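Local structure of protein spaetzle C-106 (Drosophila melanogaster, 4LXR) at residues C[8-13]-C[66-71]. The protein serves, once proteolytically activated, as a disulfide-linked dimeric cytokine that binds the Toll receptor to direct embryonic dorsal-ventral patterning and antifungal defence. Numbering follows the deposited sequence.
Sequences FLCRSI and PICKQH
The disulfide between Cys10 and Cys68 is a buried covalent tie near the centre of the chain, fastening the loop that leads into strand 12-16 to the start of strand 67-73. Its SG atoms lie 2.1 Å apart, and the CB-SG-SG-CB torsion of -97° is close to the 90° magnitude that a relaxed disulfide prefers, here with left-handed twist. Both cysteines present their sulfurs in the same way, chi1 -63° in Cys10 and -72° in Cys68, each SG lying beside its backbone N and anti to the carbonyl carbon. Their CA atoms, 5.9 Å apart, mark the closest backbone approach. Between the two segments the bridge is essentially the whole contact, with Leu9 O near Cys68 SG at 3.8 Å. Cys10 packs on Cys99, Leu9 on Cys101 and Cys68 on Cys54, so the bond sits among the other half-cystines. Farther along strand 67-73, the Gln70 amide is held by three bonds: NE2 donates nearly straight to His71 O (3.1 Å) and also to Glu45 O, while OE1 accepts from Cys47 N, linking this strand to strand 43-47. Phe8 meets His71 of the second subunit, and His71 meets Phe8 of that subunit, beside the dimer interface. With Cys47-Cys99 and Cys54-Cys101 forming the ring, Cys10-Cys68 is the bond expected to thread it, as in NGF-like cystine knots.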
loop_
_atom_site.group_PDB
_atom_site.type_symbol
_atom_site.label_atom_id
_atom_site.label_comp_id
_atom_site.label_asym_id
_atom_site.label_seq_id
_atom_site.Cartn_x
_atom_site.Cartn_y
_atom_site.Cartn_z
ATOM N N PHE C 8 10.480 -10.314 21.733
ATOM C CA PHE C 8 9.421 -9.553 21.122
ATOM C C PHE C 8 9.217 -8.243 21.860
ATOM O O PHE C 8 9.509 -8.137 23.050
ATOM C CB PHE C 8 8.146 -10.384 21.129
ATOM C CG PHE C 8 8.239 -11.603 20.277
ATOM C CD1 PHE C 8 8.114 -11.502 18.898
ATOM C CD2 PHE C 8 8.487 -12.845 20.841
ATOM C CE1 PHE C 8 8.206 -12.623 18.097
ATOM C CE2 PHE C 8 8.586 -13.969 20.046
ATOM C CZ PHE C 8 8.448 -13.861 18.675
ATOM N N LEU C 9 8.705 -7.249 21.147
ATOM C CA LEU C 9 8.499 -5.914 21.714
ATOM C C LEU C 9 7.429 -5.883 22.787
ATOM O O LEU C 9 7.424 -5.002 23.657
ATOM C CB LEU C 9 8.176 -4.900 20.619
ATOM C CG LEU C 9 9.449 -4.396 19.935
ATOM C CD1 LEU C 9 10.097 -5.471 19.091
ATOM C CD2 LEU C 9 9.162 -3.161 19.111
ATOM N N CYS C 10 6.529 -6.856 22.744
ATOM C CA CYS C 10 5.443 -6.893 23.709
ATOM C C CYS C 10 5.348 -8.217 24.430
ATOM O O CYS C 10 5.495 -9.279 23.834
ATOM C CB CYS C 10 4.121 -6.565 23.021
ATOM S SG CYS C 10 4.092 -4.888 22.342
ATOM N N ARG C 11 5.090 -8.143 25.728
ATOM C CA ARG C 11 4.846 -9.339 26.514
ATOM C C ARG C 11 3.432 -9.856 26.262
ATOM O O ARG C 11 2.461 -9.090 26.303
ATOM C CB ARG C 11 5.002 -9.036 27.990
ATOM C CG ARG C 11 6.401 -8.633 28.408
ATOM C CD ARG C 11 6.460 -8.631 29.908
ATOM N NE ARG C 11 7.770 -8.250 30.407
ATOM C CZ ARG C 11 8.195 -8.512 31.636
ATOM N NH1 ARG C 11 9.400 -8.118 32.017
ATOM N NH2 ARG C 11 7.413 -9.172 32.480
ATOM N N SER C 12 3.329 -11.161 26.025
ATOM C CA SER C 12 2.046 -11.810 25.833
ATOM C C SER C 12 2.019 -13.199 26.469
ATOM O O SER C 12 3.060 -13.847 26.633
ATOM C CB SER C 12 1.752 -11.942 24.347
ATOM O OG SER C 12 2.689 -12.822 23.748
ATOM N N ILE C 13 0.809 -13.643 26.794
ATOM C CA ILE C 13 0.551 -14.971 27.327
ATOM C C ILE C 13 -0.228 -15.796 26.312
ATOM O O ILE C 13 -1.339 -15.426 25.939
ATOM C CB ILE C 13 -0.323 -14.877 28.593
ATOM C CG1 ILE C 13 0.268 -13.867 29.581
ATOM C CG2 ILE C 13 -0.505 -16.251 29.228
ATOM C CD1 ILE C 13 -0.700 -13.463 30.691
ATOM N N PRO C 66 5.588 4.419 21.173
ATOM C CA PRO C 66 5.265 3.003 20.972
ATOM C C PRO C 66 4.437 2.397 22.110
ATOM O O PRO C 66 4.744 2.610 23.281
ATOM C CB PRO C 66 6.640 2.353 20.869
ATOM C CG PRO C 66 7.527 3.472 20.353
ATOM C CD PRO C 66 7.036 4.659 21.122
ATOM N N ILE C 67 3.379 1.674 21.753
ATOM C CA ILE C 67 2.457 1.088 22.727
ATOM C C ILE C 67 2.078 -0.333 22.317
ATOM O O ILE C 67 1.902 -0.616 21.135
ATOM C CB ILE C 67 1.151 1.929 22.850
ATOM C CG1 ILE C 67 1.464 3.355 23.298
ATOM C CG2 ILE C 67 0.197 1.308 23.857
ATOM C CD1 ILE C 67 2.017 3.437 24.704
ATOM N N CYS C 68 1.951 -1.227 23.288
ATOM C CA CYS C 68 1.534 -2.583 22.993
ATOM C C CYS C 68 0.017 -2.618 22.802
ATOM O O CYS C 68 -0.740 -2.103 23.627
ATOM C CB CYS C 68 2.002 -3.530 24.098
ATOM S SG CYS C 68 3.818 -3.805 24.068
ATOM N N LYS C 69 -0.421 -3.206 21.695
ATOM C CA LYS C 69 -1.838 -3.287 21.376
ATOM C C LYS C 69 -2.299 -4.721 21.184
ATOM O O LYS C 69 -1.570 -5.558 20.642
ATOM C CB LYS C 69 -2.150 -2.492 20.110
ATOM C CG LYS C 69 -1.816 -1.023 20.232
ATOM C CD LYS C 69 -2.616 -0.378 21.349
ATOM C CE LYS C 69 -3.474 0.734 20.803
ATOM N NZ LYS C 69 -2.641 1.629 19.953
ATOM N N GLN C 70 -3.518 -4.990 21.628
ATOM C CA GLN C 70 -4.122 -6.301 21.470
ATOM C C GLN C 70 -4.686 -6.449 20.059
ATOM O O GLN C 70 -5.424 -5.586 19.593
ATOM C CB GLN C 70 -5.249 -6.476 22.489
ATOM C CG GLN C 70 -5.953 -7.818 22.396
ATOM C CD GLN C 70 -5.046 -8.962 22.792
ATOM O OE1 GLN C 70 -4.556 -9.017 23.923
ATOM N NE2 GLN C 70 -4.803 -9.876 21.860
ATOM N N HIS C 71 -4.341 -7.540 19.380
ATOM C CA HIS C 71 -4.959 -7.826 18.087
ATOM C C HIS C 71 -5.916 -9.000 18.125
ATOM O O HIS C 71 -5.774 -9.918 18.948
ATOM C CB HIS C 71 -3.919 -8.059 17.004
ATOM C CG HIS C 71 -3.469 -6.801 16.344
ATOM N ND1 HIS C 71 -3.272 -6.703 14.984
ATOM C CD2 HIS C 71 -3.187 -5.582 16.859
ATOM C CE1 HIS C 71 -2.881 -5.474 14.691
ATOM N NE2 HIS C 71 -2.820 -4.775 15.811
#